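Probable sugar ABC transporter, sugar-binding protein (Streptococcus pneumoniae, PDB 2W7Y) binds the blood group A-trisaccharide and probably delivers such host glycans to an ABC transporter for uptake into the bacterium. Local coordinates at residues A[41-46]-A[91-96]; A[87-92]-A[101-106]. One frame throughout, in Å; residues are numbered along the deposited sequence.

Overall arrangement
Both contacts show how one helix can be fastened to a sheet whose neighbouring loops bind a sugar. Helix 86-94 packs through interaction 2 onto strand 102-104, while its C-terminal end reaches across in interaction 1 to the adjacent parallel strand 39-44; the centres of the two interactions lie about 3 Å apart. The two strands are tied directly by backbone pairing: Tyr-43 N lies 2.9 Å from Val-102 O, and Tyr-43 O lies 2.8 Å from Asp-104 N. The chain just past 39-44 (Gly-45, Tyr-46) and at the end of 101-106 (Ala-106) meets fucose and galactose in the glycan pocket. The same two segments that touch the helix, 41-46 and 101-106, therefore also touch the sugars.

Interaction 1. Residues A[41-46]-A[91-96]; sequences EFYHGY and NNKVAS. With FUC (alpha-L-fucopyranose), chain C; GAL (beta-D-galactopyranose), chain B.
Lys-93 and Glu-41 approach from opposite directions and form a salt bridge, Lys-93 NZ standing 2.7 Å from Glu-41 OE1. The ammonium takes the syn side of that oxygen, 26° out of the carboxylate plane. Glu-41 reaches it with CG turned between the backbone N and carbonyl carbon (chi1 65°) and the rest of the chain extended. The carboxylate has a second donor, since Tyr-43 OH gives a weak hydrogen bond to Glu-41 OE2 at 3.0 Å. With one partner on each oxygen, its rotation is probably restrained.

Sugar contacts lie at the other end of 41-46. The carbonyl O of Gly-45 accepts from fucose O4 at 2.7 Å, and Tyr-46 OH shares a 2.6 Å hydrogen bond with O1 of galactose. Apolar contact adds to these bonds: the fucose methyl C6 sits over the centre of the Tyr-46 ring, 3.7 Å above its plane, as sugar-binding proteins commonly use aromatic faces.

The salt bridge is a surface link between strand 39-44 and the last turn of helix 86-94, while strands 76-81 and 102-104 flank 39-44 in the sheet and helix 54-69 packs against Tyr-46.

Interaction 2. Residues A[87-92]-A[101-106]; sequences KDIMNN and DVIDLA. With GAL (beta-D-galactopyranose), chain B; FUC (alpha-L-fucopyranose), chain C.
Ile-89 makes the first apolar contact of helix 86-94 with strand 102-104, its CG2 methyl lying 3.8 Å from Ile-103 CD1. The two side chains cross at a slant. The long branch of Ile-103 is nearly straight (chi1 -172°, chi2 158°), which carries CD1 up to the helix, where Ile-103 CD1 also lies 4.4 Å from the backbone N of Met-90. Val-82 packs on Ile-89 as well.

The helix and strand are consecutive elements following strand 76-81. Strand, helix and parallel strand make a beta-alpha-beta crossover, with strand 39-44 between the two strands in the sheet, a unit familiar from the alpha/beta domains of solute-binding proteins.

Met-90, a selenomethionine, comes next and is directed toward segment 101-106. Its SE lies 3.9 Å from Leu-105 CD2, the two side chains crossing at about a right angle. The bend at chi3 (60°) turns the terminal methyl so that Met-90 CE lies 4.0 Å from Leu-105 CD2. Phe-99 also touches Met-90, and Thr-312 of strand 311-313 borders both Ile-103 and Leu-105.

Around Leu-105 the chain turns: Asp-104 OD2 accepts from Ala-106 N at 3.3 Å, an Asx turn whose N-H approaches from above the carboxylate plane. Ala-106 O, at the close of the turn, accepts a 2.9 Å hydrogen bond from galactose O4, while Ala-106 CB lies 3.4 Å from fucose C6.

Interaction 1. Residues A[41-46]-A[91-96]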
loop_
_atom_site.group_PDB
_atom_site.type_symbol
_atom_site.label_atom_id
_atom_site.label_comp_id
_atom_site.label_asym_id
_atom_site.label_seq_id
_atom_site.Cartn_x
_atom_site.Cartn_y
_atom_site.Cartn_z
ATOM N N GLU A 41 4.496 -22.491 -10.188
ATOM C CA GLU A 41 4.570 -21.183 -10.838
ATOM C C GLU A 41 4.322 -20.045 -9.842
ATOM O O GLU A 41 3.280 -19.999 -9.186
ATOM C CB GLU A 41 3.594 -21.111 -12.030
ATOM C CG GLU A 41 2.105 -21.195 -11.664
ATOM C CD GLU A 41 1.170 -21.373 -12.862
ATOM O OE1 GLU A 41 -0.069 -21.318 -12.661
ATOM O OE2 GLU A 41 1.666 -21.574 -13.994
ATOM N N PHE A 42 5.289 -19.137 -9.728
ATOM C CA PHE A 42 5.182 -18.014 -8.801
ATOM C C PHE A 42 5.136 -16.676 -9.535
ATOM O O PHE A 42 6.112 -16.268 -10.157
ATOM C CB PHE A 42 6.306 -18.055 -7.747
ATOM C CG PHE A 42 6.505 -16.754 -7.001
ATOM C CD1 PHE A 42 5.469 -16.190 -6.250
ATOM C CD2 PHE A 42 7.727 -16.095 -7.050
ATOM C CE1 PHE A 42 5.646 -14.983 -5.564
ATOM C CE2 PHE A 42 7.919 -14.892 -6.367
ATOM C CZ PHE A 42 6.875 -14.335 -5.618
ATOM N N TYR A 43 3.994 -16.000 -9.450
ATOM C CA TYR A 43 3.803 -14.712 -10.112
ATOM C C TYR A 43 4.101 -13.534 -9.181
ATOM O O TYR A 43 3.605 -13.481 -8.055
ATOM C CB TYR A 43 2.389 -14.610 -10.711
ATOM C CG TYR A 43 2.116 -15.665 -11.760
ATOM C CD1 TYR A 43 1.507 -16.872 -11.417
ATOM C CD2 TYR A 43 2.498 -15.469 -13.089
ATOM C CE1 TYR A 43 1.273 -17.854 -12.370
ATOM C CE2 TYR A 43 2.270 -16.449 -14.052
ATOM C CZ TYR A 43 1.657 -17.639 -13.686
ATOM O OH TYR A 43 1.422 -18.614 -14.635
ATOM N N HIS A 44 4.920 -12.602 -9.671
ATOM C CA HIS A 44 5.270 -11.367 -8.954
ATOM C C HIS A 44 5.371 -10.179 -9.921
ATOM O O HIS A 44 5.424 -10.370 -11.135
ATOM C CB HIS A 44 6.581 -11.546 -8.185
ATOM C CG HIS A 44 7.776 -11.745 -9.064
ATOM N ND1 HIS A 44 8.194 -12.989 -9.484
ATOM C CD2 HIS A 44 8.641 -10.854 -9.606
ATOM C CE1 HIS A 44 9.265 -12.858 -10.247
ATOM N NE2 HIS A 44 9.558 -11.573 -10.336
ATOM N N GLY A 45 5.399 -8.960 -9.383
ATOM C CA GLY A 45 5.477 -7.755 -10.209
ATOM C C GLY A 45 6.839 -7.077 -10.271
ATOM O O GLY A 45 6.944 -5.916 -10.666
ATOM N N TYR A 46 7.888 -7.799 -9.891
ATOM C CA TYR A 46 9.246 -7.265 -9.950
ATOM C C TYR A 46 9.899 -7.610 -11.291
ATOM O O TYR A 46 10.731 -8.513 -11.388
ATOM C CB TYR A 46 10.073 -7.755 -8.758
ATOM C CG TYR A 46 9.520 -7.325 -7.414
ATOM C CD1 TYR A 46 9.697 -6.021 -6.945
ATOM C CD2 TYR A 46 8.814 -8.219 -6.614
ATOM C CE1 TYR A 46 9.182 -5.622 -5.712
ATOM C CE2 TYR A 46 8.299 -7.830 -5.375
ATOM C CZ TYR A 46 8.485 -6.531 -4.931
ATOM O OH TYR A 46 7.974 -6.131 -3.712
ATOM N N ASN A 91 -7.535 -12.799 -11.222
ATOM C CA ASN A 91 -8.951 -12.731 -11.604
ATOM C C ASN A 91 -9.319 -13.551 -12.842
ATOM O O ASN A 91 -10.437 -14.071 -12.942
ATOM C CB ASN A 91 -9.390 -11.273 -11.804
ATOM C CG ASN A 91 -9.286 -10.440 -10.531
ATOM O OD1 ASN A 91 -9.445 -10.941 -9.416
ATOM N ND2 ASN A 91 -9.025 -9.152 -10.701
ATOM N N ASN A 92 -8.384 -13.656 -13.785
ATOM C CA ASN A 92 -8.583 -14.501 -14.960
ATOM C C ASN A 92 -8.589 -15.986 -14.604
ATOM O O ASN A 92 -9.276 -16.777 -15.246
ATOM C CB ASN A 92 -7.543 -14.207 -16.048
ATOM C CG ASN A 92 -7.733 -12.837 -16.694
ATOM O OD1 ASN A 92 -8.824 -12.256 -16.660
ATOM N ND2 ASN A 92 -6.664 -12.315 -17.290
ATOM N N LYS A 93 -7.835 -16.361 -13.574
ATOM C CA LYS A 93 -7.863 -17.737 -13.083
ATOM C C LYS A 93 -9.070 -18.025 -12.189
ATOM O O LYS A 93 -9.666 -19.095 -12.293
ATOM C CB LYS A 93 -6.544 -18.118 -12.400
ATOM C CG LYS A 93 -5.354 -18.102 -13.352
ATOM C CD LYS A 93 -4.295 -19.127 -12.994
ATOM C CE LYS A 93 -3.179 -19.122 -14.034
ATOM N NZ LYS A 93 -2.232 -20.273 -13.894
ATOM N N VAL A 94 -9.437 -17.067 -11.334
ATOM C CA VAL A 94 -10.634 -17.175 -10.478
ATOM C C VAL A 94 -11.900 -17.433 -11.305
ATOM O O VAL A 94 -12.708 -18.299 -10.958
ATOM C CB VAL A 94 -10.803 -15.939 -9.546
ATOM C CG1 VAL A 94 -12.149 -15.959 -8.817
ATOM C CG2 VAL A 94 -9.670 -15.873 -8.535
ATOM N N ALA A 95 -12.062 -16.680 -12.394
ATOM C CA ALA A 95 -13.041 -17.015 -13.428
ATOM C C ALA A 95 -12.580 -18.309 -14.088
ATOM O O ALA A 95 -11.441 -18.400 -14.538
ATOM C CB ALA A 95 -13.151 -15.895 -14.453
ATOM N N SER A 96 -13.466 -19.299 -14.135
ATOM C CA SER A 96 -13.138 -20.693 -14.514
ATOM C C SER A 96 -12.588 -21.522 -13.336
ATOM O O SER A 96 -12.041 -22.612 -13.528
ATOM C CB SER A 96 -12.254 -20.793 -15.778
ATOM O OG SER A 96 -10.892 -20.528 -15.507
HETATM C C1 FUC C . 4.214 -2.507 -6.496
HETATM C C2 FUC C . 4.591 -1.844 -7.822
HETATM C C3 FUC C . 5.988 -2.302 -8.247
HETATM C C4 FUC C . 6.022 -3.826 -8.364
HETATM C C5 FUC C . 5.558 -4.448 -7.042
HETATM C C6 FUC C . 5.446 -5.967 -7.113
HETATM O O2 FUC C . 4.569 -0.446 -7.672
HETATM O O3 FUC C . 6.389 -1.684 -9.450
HETATM O O4 FUC C . 5.191 -4.256 -9.427
HETATM O O5 FUC C . 4.310 -3.921 -6.614
HETATM C C1 GAL B . 5.974 -2.847 -3.468
HETATM C C2 GAL B . 4.665 -2.423 -4.136
HETATM C C3 GAL B . 3.944 -1.365 -3.295
HETATM C C4 GAL B . 3.856 -1.770 -1.819
HETATM C C5 GAL B . 5.260 -2.135 -1.317
HETATM C C6 GAL B . 5.312 -2.551 0.155
HETATM O O1 GAL B . 6.462 -4.001 -4.114
HETATM O O2 GAL B . 4.974 -1.908 -5.415
HETATM O O3 GAL B . 2.664 -1.118 -3.830
HETATM O O4 GAL B . 2.960 -2.848 -1.691
HETATM O O5 GAL B . 5.786 -3.183 -2.109
HETATM O O6 GAL B . 6.630 -2.363 0.639
#

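Interaction 2. Residues A[87-92]-A[101-106]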
loop_
_atom_site.group_PDB
_atom_site.type_symbol
_atom_site.label_atom_id
_atom_site.label_comp_id
_atom_site.label_asym_id
_atom_site.label_seq_id
_atom_site.Cartn_x
_atom_site.Cartn_y
_atom_site.Cartn_z
ATOM N N LYS A 87 -3.415 -8.242 -10.602
ATOM C CA LYS A 87 -4.802 -8.603 -10.305
ATOM C C LYS A 87 -5.450 -9.384 -11.446
ATOM O O LYS A 87 -6.311 -10.230 -11.203
ATOM C CB LYS A 87 -5.634 -7.361 -9.981
ATOM C CG LYS A 87 -5.263 -6.689 -8.672
ATOM C CD LYS A 87 -6.339 -5.713 -8.188
ATOM C CE LYS A 87 -6.539 -4.534 -9.134
ATOM N NZ LYS A 87 -5.305 -3.725 -9.313
ATOM N N ASP A 88 -5.031 -9.096 -12.679
ATOM C CA ASP A 88 -5.514 -9.809 -13.863
ATOM C C ASP A 88 -5.110 -11.286 -13.858
ATOM O O ASP A 88 -5.929 -12.146 -14.169
ATOM C CB ASP A 88 -5.042 -9.123 -15.149
ATOM C CG ASP A 88 -5.754 -7.796 -15.412
ATOM O OD1 ASP A 88 -6.633 -7.395 -14.616
ATOM O OD2 ASP A 88 -5.429 -7.152 -16.429
ATOM N N ILE A 89 -3.859 -11.578 -13.494
ATOM C CA ILE A 89 -3.395 -12.969 -13.357
ATOM C C ILE A 89 -4.301 -13.767 -12.424
ATOM O O ILE A 89 -4.705 -14.881 -12.751
ATOM C CB ILE A 89 -1.908 -13.070 -12.892
ATOM C CG1 ILE A 89 -0.958 -12.804 -14.056
ATOM C CG2 ILE A 89 -1.584 -14.458 -12.352
ATOM C CD1 ILE A 89 -0.644 -11.360 -14.250
HETATM N N MSE A 90 -4.626 -13.176 -11.278
HETATM C CA MSE A 90 -5.512 -13.789 -10.290
HETATM C C MSE A 90 -6.953 -13.919 -10.789
HETATM O O MSE A 90 -7.515 -15.014 -10.777
HETATM C CB MSE A 90 -5.469 -12.994 -8.980
HETATM C CG MSE A 90 -6.464 -13.455 -7.919
HETATM SE SE MSE A 90 -6.289 -12.479 -6.233
HETATM C CE MSE A 90 -6.629 -10.666 -6.872
ATOM N N ASN A 91 -7.535 -12.799 -11.222
ATOM C CA ASN A 91 -8.951 -12.731 -11.604
ATOM C C ASN A 91 -9.319 -13.551 -12.842
ATOM O O ASN A 91 -10.437 -14.071 -12.942
ATOM C CB ASN A 91 -9.390 -11.273 -11.804
ATOM C CG ASN A 91 -9.286 -10.440 -10.531
ATOM O OD1 ASN A 91 -9.445 -10.941 -9.416
ATOM N ND2 ASN A 91 -9.025 -9.152 -10.701
ATOM N N ASN A 92 -8.384 -13.656 -13.785
ATOM C CA ASN A 92 -8.583 -14.501 -14.960
ATOM C C ASN A 92 -8.589 -15.986 -14.604
ATOM O O ASN A 92 -9.276 -16.777 -15.246
ATOM C CB ASN A 92 -7.543 -14.207 -16.048
ATOM C CG ASN A 92 -7.733 -12.837 -16.694
ATOM O OD1 ASN A 92 -8.824 -12.256 -16.660
ATOM N ND2 ASN A 92 -6.664 -12.315 -17.290
ATOM N N ASP A 101 -0.734 -20.818 -8.904
ATOM C CA ASP A 101 -0.074 -21.645 -7.885
ATOM C C ASP A 101 0.373 -20.806 -6.686
ATOM O O ASP A 101 -0.021 -21.070 -5.551
ATOM C CB ASP A 101 1.114 -22.406 -8.480
ATOM C CG ASP A 101 0.694 -23.490 -9.460
ATOM O OD1 ASP A 101 1.589 -24.016 -10.158
ATOM O OD2 ASP A 101 -0.511 -23.829 -9.538
ATOM N N VAL A 102 1.195 -19.795 -6.957
ATOM C CA VAL A 102 1.633 -18.828 -5.951
ATOM C C VAL A 102 1.602 -17.457 -6.612
ATOM O O VAL A 102 2.065 -17.304 -7.744
ATOM C CB VAL A 102 3.080 -19.117 -5.442
ATOM C CG1 VAL A 102 3.515 -18.090 -4.381
ATOM C CG2 VAL A 102 3.203 -20.531 -4.886
ATOM N N ILE A 103 1.033 -16.470 -5.925
ATOM C CA ILE A 103 1.107 -15.086 -6.390
ATOM C C ILE A 103 1.451 -14.135 -5.246
ATOM O O ILE A 103 0.896 -14.252 -4.155
ATOM C CB ILE A 103 -0.179 -14.637 -7.159
ATOM C CG1 ILE A 103 0.018 -13.248 -7.797
ATOM C CG2 ILE A 103 -1.424 -14.707 -6.258
ATOM C CD1 ILE A 103 -0.904 -12.947 -8.967
ATOM N N ASP A 104 2.397 -13.233 -5.497
ATOM C CA ASP A 104 2.661 -12.113 -4.601
ATOM C C ASP A 104 1.843 -10.926 -5.084
ATOM O O ASP A 104 2.137 -10.323 -6.119
ATOM C CB ASP A 104 4.159 -11.766 -4.536
ATOM C CG ASP A 104 4.439 -10.504 -3.708
ATOM O OD1 ASP A 104 5.440 -9.815 -4.007
ATOM O OD2 ASP A 104 3.665 -10.189 -2.774
ATOM N N LEU A 105 0.809 -10.606 -4.316
ATOM C CA LEU A 105 -0.162 -9.592 -4.686
ATOM C C LEU A 105 0.352 -8.167 -4.503
ATOM O O LEU A 105 -0.253 -7.228 -5.014
ATOM C CB LEU A 105 -1.466 -9.812 -3.916
ATOM C CG LEU A 105 -2.295 -11.010 -4.389
ATOM C CD1 LEU A 105 -3.477 -11.223 -3.471
ATOM C CD2 LEU A 105 -2.760 -10.803 -5.836
ATOM N N ALA A 106 1.461 -8.021 -3.779
ATOM C CA ALA A 106 2.176 -6.743 -3.646
ATOM C C ALA A 106 1.321 -5.593 -3.105
ATOM O O ALA A 106 1.413 -4.461 -3.589
ATOM C CB ALA A 106 2.825 -6.352 -4.973
HETATM C C1 GAL B . 5.974 -2.847 -3.468
HETATM C C2 GAL B . 4.665 -2.423 -4.136
HETATM C C3 GAL B . 3.944 -1.365 -3.295
HETATM C C4 GAL B . 3.856 -1.770 -1.819
HETATM C C5 GAL B . 5.260 -2.135 -1.317
HETATM C C6 GAL B . 5.312 -2.551 0.155
HETATM O O1 GAL B . 6.462 -4.001 -4.114
HETATM O O2 GAL B . 4.974 -1.908 -5.415
HETATM O O3 GAL B . 2.664 -1.118 -3.830
HETATM O O4 GAL B . 2.960 -2.848 -1.691
HETATM O O5 GAL B . 5.786 -3.183 -2.109
HETATM O O6 GAL B . 6.630 -2.363 0.639
HETATM C C1 FUC C . 4.214 -2.507 -6.496
HETATM C C2 FUC C . 4.591 -1.844 -7.822
HETATM C C3 FUC C . 5.988 -2.302 -8.247
HETATM C C4 FUC C . 6.022 -3.826 -8.364
HETATM C C5 FUC C . 5.558 -4.448 -7.042
HETATM C C6 FUC C . 5.446 -5.967 -7.113
HETATM O O2 FUC C . 4.569 -0.446 -7.672
HETATM O O3 FUC C . 6.389 -1.684 -9.450
HETATM O O4 FUC C . 5.191 -4.256 -9.427
HETATM O O5 FUC C . 4.310 -3.921 -6.614
#